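Local coordinates for transcriptional regulator AcuR (PDB 3BRU), which represses transcription of its own operon as a TetR-family DNA-binding regulator, probably by binding two operator sequences in the promoter, at residues A[35-38]-A[39-42]; A[75-78]-A[79-83]; A[61-64]-A[65-68]; A[28-31]-A[32-35]. All blocks are in the same frame, centred on the assembly; numbering follows the deposited sequence.

Interaction 1: A[35-38]-A[39-42]; sequences LIRA and GLEH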
loop_
_atom_site.group_PDB
_atom_site.type_symbol
_atom_site.label_atom_id
_atom_site.label_comp_id
_atom_site.label_asym_id
_atom_site.label_seq_id
_atom_site.Cartn_x
_atom_site.Cartn_y
_atom_site.Cartn_z
ATOM N N LEU A 35 9.567 7.632 23.829
ATOM C CA LEU A 35 8.828 8.408 22.825
ATOM C C LEU A 35 8.942 7.737 21.462
ATOM O O LEU A 35 7.918 7.458 20.830
ATOM C CB LEU A 35 9.304 9.853 22.783
ATOM C CG LEU A 35 8.844 10.684 23.989
ATOM C CD1 LEU A 35 9.476 12.087 23.978
ATOM C CD2 LEU A 35 7.300 10.755 24.166
ATOM N N ILE A 36 10.170 7.413 21.049
ATOM C CA ILE A 36 10.393 6.748 19.775
ATOM C C ILE A 36 9.668 5.391 19.705
ATOM O O ILE A 36 8.962 5.106 18.711
ATOM C CB ILE A 36 11.879 6.592 19.524
ATOM C CG1 ILE A 36 12.537 7.980 19.384
ATOM C CG2 ILE A 36 12.150 5.640 18.327
ATOM C CD1 ILE A 36 12.255 8.734 18.068
ATOM N N ARG A 37 9.835 4.578 20.757
ATOM C CA ARG A 37 9.148 3.297 20.900
ATOM C C ARG A 37 7.632 3.414 20.696
ATOM O O ARG A 37 7.045 2.705 19.850
ATOM C CB ARG A 37 9.396 2.696 22.275
ATOM C CG ARG A 37 8.545 1.436 22.521
ATOM C CD ARG A 37 9.303 0.147 22.203
ATOM N NE ARG A 37 10.095 0.196 20.966
ATOM C CZ ARG A 37 9.821 -0.497 19.854
ATOM N NH1 ARG A 37 8.764 -1.308 19.820
ATOM N NH2 ARG A 37 10.616 -0.401 18.784
ATOM N N ALA A 38 6.998 4.282 21.487
ATOM C CA ALA A 38 5.590 4.492 21.404
ATOM C C ALA A 38 5.217 5.014 20.020
ATOM O O ALA A 38 4.170 4.687 19.512
ATOM C CB ALA A 38 5.147 5.477 22.492
ATOM N N GLY A 39 6.064 5.850 19.416
ATOM C CA GLY A 39 5.808 6.372 18.096
ATOM C C GLY A 39 5.775 5.273 17.069
ATOM O O GLY A 39 4.802 5.195 16.291
ATOM N N LEU A 40 6.829 4.435 17.051
ATOM C CA LEU A 40 6.969 3.296 16.130
ATOM C C LEU A 40 5.842 2.314 16.281
ATOM O O LEU A 40 5.286 1.866 15.271
ATOM C CB LEU A 40 8.312 2.567 16.274
ATOM C CG LEU A 40 9.573 3.362 15.890
ATOM C CD1 LEU A 40 10.846 2.656 16.300
ATOM C CD2 LEU A 40 9.616 3.777 14.387
ATOM N N GLU A 41 5.466 2.004 17.510
ATOM C CA GLU A 41 4.385 1.056 17.734
ATOM C C GLU A 41 3.051 1.555 17.212
ATOM O O GLU A 41 2.345 0.819 16.533
ATOM C CB GLU A 41 4.280 0.664 19.208
ATOM C CG GLU A 41 5.470 -0.182 19.676
ATOM C CD GLU A 41 5.447 -0.485 21.182
ATOM O OE1 GLU A 41 4.510 0.028 21.842
ATOM O OE2 GLU A 41 6.361 -1.206 21.710
ATOM N N HIS A 42 2.722 2.805 17.506
ATOM C CA HIS A 42 1.405 3.358 17.208
ATOM C C HIS A 42 1.240 3.673 15.736
ATOM O O HIS A 42 0.184 3.436 15.187
ATOM C CB HIS A 42 1.120 4.613 18.039
ATOM C CG HIS A 42 0.747 4.329 19.458
ATOM N ND1 HIS A 42 -0.520 4.560 19.956
ATOM C CD2 HIS A 42 1.463 3.802 20.478
ATOM C CE1 HIS A 42 -0.563 4.196 21.226
ATOM N NE2 HIS A 42 0.635 3.751 21.573
#
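Arg37 and Glu41, one helical turn apart, form a salt bridge. Arg37 NH1 donates to Glu41 OE2 at 3.1 Å, with an N-H...O angle of 155°. The oxygen sits at the edge of the guanidinium, close to its plane. NH1 meets OE2 on the anti side of the carboxylate, and the two planes are turned 76° apart. The Arg37 chain bends at chi2 and chi3, which brings its end forward to the next turn; its CD also lies 3.3 Å from Glu41 OE2. Replacing Glu41 by an alanine would probably leave the Arg37 guanidinium without this charged mate and set it free to turn.

Backbone bonds run from the N-H groups of Gly39, Leu40, Glu41 and His42 to the carbonyls four residues back. The straightest joins Leu40 N to Ile36 O, 2.8 Å at 171°. Ala38 O also meets the edge of the His42 ring, 3.0 Å from CD2. The polar end of that ring, ND1, is bonded to Glu55.

The apolar contact pairs Ile36 CG2 with Leu40 CD1 at 3.8 Å, the two side chains lying side by side. Both pack on helix 74-97, while Leu35 and His42 touch helix 53-60.

Interaction 2: A[75-78]-A[79-83]; sequences ADFG and LALIE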
loop_
_atom_site.group_PDB
_atom_site.type_symbol
_atom_site.label_atom_id
_atom_site.label_comp_id
_atom_site.label_asym_id
_atom_site.label_seq_id
_atom_site.Cartn_x
_atom_site.Cartn_y
_atom_site.Cartn_z
ATOM N N ALA A 75 5.030 16.975 13.586
ATOM C CA ALA A 75 5.736 16.807 12.312
ATOM C C ALA A 75 7.233 16.513 12.496
ATOM O O ALA A 75 7.780 15.691 11.786
ATOM C CB ALA A 75 5.513 18.023 11.393
ATOM N N ASP A 76 7.885 17.168 13.443
ATOM C CA ASP A 76 9.313 16.975 13.705
ATOM C C ASP A 76 9.547 15.588 14.330
ATOM O O ASP A 76 10.525 14.901 14.017
ATOM C CB ASP A 76 9.802 18.088 14.647
ATOM C CG ASP A 76 11.348 18.160 14.759
ATOM O OD1 ASP A 76 12.020 18.015 13.705
ATOM O OD2 ASP A 76 11.903 18.382 15.888
ATOM N N PHE A 77 8.638 15.202 15.225
ATOM C CA PHE A 77 8.514 13.840 15.745
ATOM C C PHE A 77 8.343 12.741 14.692
ATOM O O PHE A 77 9.117 11.766 14.672
ATOM C CB PHE A 77 7.364 13.778 16.750
ATOM C CG PHE A 77 7.251 12.467 17.475
ATOM C CD1 PHE A 77 8.332 11.908 18.121
ATOM C CD2 PHE A 77 6.042 11.791 17.524
ATOM C CE1 PHE A 77 8.212 10.733 18.818
ATOM C CE2 PHE A 77 5.926 10.605 18.195
ATOM C CZ PHE A 77 7.000 10.087 18.853
ATOM N N GLY A 78 7.320 12.868 13.850
ATOM C CA GLY A 78 7.175 12.006 12.680
ATOM C C GLY A 78 8.431 11.828 11.818
ATOM O O GLY A 78 8.738 10.707 11.422
ATOM N N LEU A 79 9.170 12.904 11.511
ATOM C CA LEU A 79 10.439 12.778 10.768
ATOM C C LEU A 79 11.542 12.058 11.512
ATOM O O LEU A 79 12.333 11.338 10.913
ATOM C CB LEU A 79 10.956 14.144 10.309
ATOM C CG LEU A 79 10.138 14.827 9.207
ATOM C CD1 LEU A 79 10.494 16.312 9.144
ATOM C CD2 LEU A 79 10.383 14.160 7.872
ATOM N N ALA A 80 11.610 12.271 12.817
ATOM C CA ALA A 80 12.505 11.535 13.692
ATOM C C ALA A 80 12.167 10.050 13.689
ATOM O O ALA A 80 13.070 9.217 13.786
ATOM C CB ALA A 80 12.441 12.085 15.143
ATOM N N LEU A 81 10.874 9.716 13.622
ATOM C CA LEU A 81 10.466 8.303 13.582
ATOM C C LEU A 81 10.881 7.643 12.292
ATOM O O LEU A 81 11.261 6.502 12.317
ATOM C CB LEU A 81 8.959 8.099 13.809
ATOM C CG LEU A 81 8.413 8.512 15.166
ATOM C CD1 LEU A 81 6.882 8.483 15.135
ATOM C CD2 LEU A 81 8.976 7.639 16.274
ATOM N N ILE A 82 10.760 8.353 11.174
ATOM C CA ILE A 82 11.240 7.844 9.892
ATOM C C ILE A 82 12.768 7.595 9.944
ATOM O O ILE A 82 13.227 6.531 9.536
ATOM C CB ILE A 82 10.896 8.801 8.721
ATOM C CG1 ILE A 82 9.401 8.864 8.464
ATOM C CG2 ILE A 82 11.626 8.403 7.441
ATOM C CD1 ILE A 82 9.021 10.158 7.697
ATOM N N GLU A 83 13.541 8.560 10.450
ATOM C CA GLU A 83 14.994 8.358 10.656
ATOM C C GLU A 83 15.302 7.181 11.575
ATOM O O GLU A 83 16.266 6.457 11.344
ATOM C CB GLU A 83 15.677 9.622 11.164
ATOM C CG GLU A 83 15.704 10.712 10.121
ATOM C CD GLU A 83 15.966 12.138 10.676
ATOM O OE1 GLU A 83 15.780 12.400 11.905
ATOM O OE2 GLU A 83 16.367 13.014 9.860
#
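Leu79, Ala80, Leu81 and Ile82 bond through their N-H groups to the carbonyls of Ala75, Asp76, Phe77 and Gly78, the i to i+4 pattern of an alpha helix, the shortest bond joining Leu81 N to Phe77 O at 2.9 Å.

Phe77 and Leu81 make the main side-chain contact. Leu81 CD1 stands over one face of the Phe77 ring in a CH-pi contact, 4.1 Å from the centroid and 21° off the ring normal. It is shifted toward the rim, with Phe77 CE2 the closest ring atom at 3.8 Å. The second methyl, Leu81 CD2, comes within 4.1 Å of Phe77 CZ. With chi1 at -173°, the Phe77 ring swings away from its own N and toward the turn that carries Leu81. The same ring meets Phe67 edge-to-face, and Leu81 packs on Ile36 and Leu43 of helix 31-45. A serine in place of Phe77 would probably open a gap beside Leu81 and leave its methyls without the ring face.

Leu79 and Ile82 pack on helix 143-167. The side-chain contact is thus mainly apolar, with Phe77 and Leu81 facing one way and Leu79 and Ile82 another, while the N-H groups of Leu79 to Ile82 are satisfied by the carbonyls four residues back.

Interaction 3: A[61-64]-A[65-68]; sequences RVPK and GSFY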
loop_
_atom_site.group_PDB
_atom_site.type_symbol
_atom_site.label_atom_id
_atom_site.label_comp_id
_atom_site.label_asym_id
_atom_site.label_seq_id
_atom_site.Cartn_x
_atom_site.Cartn_y
_atom_site.Cartn_z
ATOM N N ARG A 61 4.447 7.176 28.803
ATOM C CA ARG A 61 4.475 7.585 30.206
ATOM C C ARG A 61 5.566 8.634 30.446
ATOM O O ARG A 61 6.320 8.546 31.416
ATOM C CB ARG A 61 4.659 6.377 31.141
ATOM C CG ARG A 61 3.604 5.281 30.981
ATOM C CD ARG A 61 3.964 4.004 31.758
ATOM N NE ARG A 61 3.326 2.829 31.154
ATOM C CZ ARG A 61 3.896 2.054 30.230
ATOM N NH1 ARG A 61 3.223 1.020 29.732
ATOM N NH2 ARG A 61 5.137 2.303 29.800
ATOM N N VAL A 62 5.663 9.619 29.539
ATOM C CA VAL A 62 6.597 10.753 29.696
ATOM C C VAL A 62 5.780 12.056 29.708
ATOM O O VAL A 62 4.736 12.128 29.039
ATOM C CB VAL A 62 7.747 10.819 28.636
ATOM C CG1 VAL A 62 8.089 9.439 28.045
ATOM C CG2 VAL A 62 7.419 11.779 27.554
ATOM N N PRO A 63 6.186 13.047 30.550
ATOM C CA PRO A 63 5.534 14.377 30.543
ATOM C C PRO A 63 5.681 15.200 29.234
ATOM O O PRO A 63 6.672 15.072 28.505
ATOM C CB PRO A 63 6.200 15.096 31.722
ATOM C CG PRO A 63 7.480 14.357 31.962
ATOM C CD PRO A 63 7.206 12.940 31.619
ATOM N N LYS A 64 4.692 16.054 28.975
ATOM C CA LYS A 64 4.618 16.887 27.771
ATOM C C LYS A 64 5.877 17.775 27.557
ATOM O O LYS A 64 6.331 18.004 26.427
ATOM C CB LYS A 64 3.352 17.744 27.856
ATOM C CG LYS A 64 2.875 18.281 26.506
ATOM C CD LYS A 64 1.565 19.104 26.621
ATOM C CE LYS A 64 0.254 18.221 26.510
ATOM N NZ LYS A 64 -0.034 17.610 25.140
ATOM N N GLY A 65 6.425 18.261 28.661
ATOM C CA GLY A 65 7.626 19.057 28.634
ATOM C C GLY A 65 8.819 18.295 28.098
ATOM O O GLY A 65 9.735 18.918 27.554
ATOM N N SER A 66 8.814 16.964 28.261
ATOM C CA SER A 66 9.882 16.096 27.724
ATOM C C SER A 66 9.747 15.863 26.214
ATOM O O SER A 66 10.740 15.806 25.502
ATOM C CB SER A 66 9.937 14.752 28.441
ATOM O OG SER A 66 10.213 14.941 29.800
ATOM N N PHE A 67 8.515 15.719 25.745
ATOM C CA PHE A 67 8.252 15.683 24.334
ATOM C C PHE A 67 8.769 16.962 23.661
ATOM O O PHE A 67 9.459 16.891 22.643
ATOM C CB PHE A 67 6.754 15.472 24.064
ATOM C CG PHE A 67 6.430 15.380 22.616
ATOM C CD1 PHE A 67 6.446 14.153 21.969
ATOM C CD2 PHE A 67 6.169 16.532 21.873
ATOM C CE1 PHE A 67 6.159 14.062 20.610
ATOM C CE2 PHE A 67 5.888 16.457 20.480
ATOM C CZ PHE A 67 5.896 15.226 19.853
ATOM N N TYR A 68 8.454 18.129 24.224
ATOM C CA TYR A 68 8.842 19.400 23.555
ATOM C C TYR A 68 10.297 19.771 23.737
ATOM O O TYR A 68 10.818 20.594 23.006
ATOM C CB TYR A 68 7.865 20.562 23.831
ATOM C CG TYR A 68 6.542 20.299 23.140
ATOM C CD1 TYR A 68 6.454 20.273 21.738
ATOM C CD2 TYR A 68 5.399 19.985 23.882
ATOM C CE1 TYR A 68 5.253 19.980 21.101
ATOM C CE2 TYR A 68 4.189 19.695 23.260
ATOM C CZ TYR A 68 4.112 19.701 21.874
ATOM O OH TYR A 68 2.894 19.418 21.275
#
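Gly65 follows Pro63 and Lys64 into the first turn of helix 64-70, with Pro63 at the N-cap. Ser66 N bonds back to Pro63 O at 2.9 Å, but the bond is bent, 139° at the hydrogen, and the donor stands 52° out of the carbonyl plane. Ser66 CB lies 4.0 Å from Val62 CG2, and Ser66 OG lies 3.5 Å from Pro63 CG, on the proline ring. This turn belongs to the predicted helix-turn-helix DNA-binding motif: helix 53-60 comes first, the loop holding Val62 makes the turn, and helix 64-70 is probably the recognition helix, as in other TetR regulators.

Phe67 N adds a weak bond to the same Pro63 O, at 3.4 Å. Phe67 CG is anti to the backbone N (chi1 -178°), which carries the ring away from Pro63 and Lys64 to Val53 and Leu57 of helix 53-60. Tyr68 N bonds to Lys64 O at 3.1 Å. The Tyr68 side chain runs alongside that of Lys64, with CE2 3.8 Å from Lys64 CG. Phe67 CD2 stands over the centre of the Tyr68 ring, 3.6 Å above its plane. Beyond CG the Lys64 chain bends, and its NZ forms a salt bridge with Asp54.

Interaction 4: A[28-31]-A[32-35]; sequences ASLA and HQSL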
loop_
_atom_site.group_PDB
_atom_site.type_symbol
_atom_site.label_atom_id
_atom_site.label_comp_id
_atom_site.label_asym_id
_atom_site.label_seq_id
_atom_site.Cartn_x
_atom_site.Cartn_y
_atom_site.Cartn_z
ATOM N N ALA A 28 13.422 8.819 34.125
ATOM C CA ALA A 28 13.776 10.081 33.442
ATOM C C ALA A 28 14.781 9.960 32.284
ATOM O O ALA A 28 14.627 10.631 31.265
ATOM C CB ALA A 28 14.250 11.139 34.475
ATOM N N SER A 29 15.797 9.108 32.438
ATOM C CA SER A 29 16.852 8.951 31.427
ATOM C C SER A 29 16.385 8.166 30.199
ATOM O O SER A 29 17.092 8.122 29.180
ATOM C CB SER A 29 18.152 8.364 32.018
ATOM O OG SER A 29 17.987 7.067 32.586
ATOM N N LEU A 30 15.181 7.587 30.283
ATOM C CA LEU A 30 14.615 6.798 29.185
ATOM C C LEU A 30 13.581 7.560 28.308
ATOM O O LEU A 30 12.958 6.954 27.458
ATOM C CB LEU A 30 14.023 5.472 29.724
ATOM C CG LEU A 30 14.946 4.325 30.215
ATOM C CD1 LEU A 30 14.176 3.236 30.947
ATOM C CD2 LEU A 30 15.752 3.698 29.083
ATOM N N ALA A 31 13.403 8.871 28.518
ATOM C CA ALA A 31 12.288 9.611 27.901
ATOM C C ALA A 31 12.295 9.576 26.363
ATOM O O ALA A 31 11.234 9.302 25.761
ATOM C CB ALA A 31 12.179 11.043 28.422
ATOM N N HIS A 32 13.456 9.843 25.740
ATOM C CA HIS A 32 13.595 9.767 24.295
ATOM C C HIS A 32 13.324 8.373 23.717
ATOM O O HIS A 32 12.532 8.258 22.760
ATOM C CB HIS A 32 14.974 10.198 23.870
ATOM C CG HIS A 32 15.136 10.344 22.389
ATOM N ND1 HIS A 32 15.759 9.393 21.611
ATOM C CD2 HIS A 32 14.764 11.336 21.544
ATOM C CE1 HIS A 32 15.768 9.797 20.352
ATOM N NE2 HIS A 32 15.178 10.975 20.287
ATOM N N GLN A 33 13.963 7.314 24.249
ATOM C CA GLN A 33 13.615 5.997 23.720
ATOM C C GLN A 33 12.150 5.650 23.885
ATOM O O GLN A 33 11.612 5.004 23.010
ATOM C CB GLN A 33 14.557 4.831 24.073
ATOM C CG GLN A 33 14.365 3.997 25.333
ATOM C CD GLN A 33 13.137 3.083 25.450
ATOM O OE1 GLN A 33 12.661 2.897 26.554
ATOM N NE2 GLN A 33 12.655 2.499 24.369
ATOM N N SER A 34 11.519 6.066 24.981
ATOM C CA SER A 34 10.127 5.735 25.236
ATOM C C SER A 34 9.253 6.378 24.169
ATOM O O SER A 34 8.296 5.755 23.698
ATOM C CB SER A 34 9.653 6.239 26.599
ATOM O OG SER A 34 10.418 5.669 27.618
ATOM N N LEU A 35 9.567 7.632 23.829
ATOM C CA LEU A 35 8.828 8.408 22.825
ATOM C C LEU A 35 8.942 7.737 21.462
ATOM O O LEU A 35 7.918 7.458 20.830
ATOM C CB LEU A 35 9.304 9.853 22.783
ATOM C CG LEU A 35 8.844 10.684 23.989
ATOM C CD1 LEU A 35 9.476 12.087 23.978
ATOM C CD2 LEU A 35 7.300 10.755 24.166
HETATM O O HOH W 1 16.465 7.902 26.107
#
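Leu30 O is gripped twice by Ser34. The backbone N of Ser34 donates to it at 3.0 Å, arriving nearly along the C=O axis. The hydroxyl donates too, with Ser34 OG 2.9 Å from Leu30 O, but from a different direction: it stands 50° above the carbonyl plane. The Ser34 torsion explains this second bond. OG lies beside its own backbone N (chi1 -60°), and that places it back toward the preceding turn.

Leu30 is at the N-cap of helix 31-45, the first helix of the TetR-type DNA-binding domain. A short 3-10 segment, 28-30, leads into it. A water bridges the 3-10 segment and the helix: it donates to Ser29 O and accepts from Gln33 N. The next regular bond runs from Leu35 N to Ala31 O at 3.0 Å, and Leu35 CG also comes within 3.3 Å of Ala31 O.

The Leu30 and Gln33 side chains run alongside each other, with Leu30 CD2 meeting Gln33 CG at 4.0 Å. Gln33 CG takes the crowded position between its backbone N and carbonyl carbon (chi1 89°), and a bend at chi2 keeps OE1 close to the same leucine methyl. His32 turns aside to meet the ring of Tyr70. Ser34 and Leu35 touch Ala60 of helix 53-60, and both pack on Val62.

The polar work at this helix start is thus shared. A serine hydroxyl doubles the grip on a first-turn carbonyl, and water supplies a partner for Gln33 N-H.

How the interactions relate
All four contacts lie in the TetR-type helix-turn-helix domain. Interaction 4 is the start of helix 31-45 and interaction 1 its next part; they share Leu35. That leucine reaches interaction 3, whose centre is about 9 Å from that of interaction 4: Leu35 CD2 is 3.5 Å from Val62 CG2. Interaction 2, on helix 74-97, packs against interaction 1, with about 11 Å between centres; Phe77 CZ is 3.4 Å from Leu35 O. Interactions 2 and 3 are about 16 Å apart at their centres but still touch, Phe77 CG to Phe67 CE1 at 3.7 Å. Leu35, Phe67 and Phe77 therefore join helix 64-70, probably the DNA-reading helix, to helices 31-45 and 74-97.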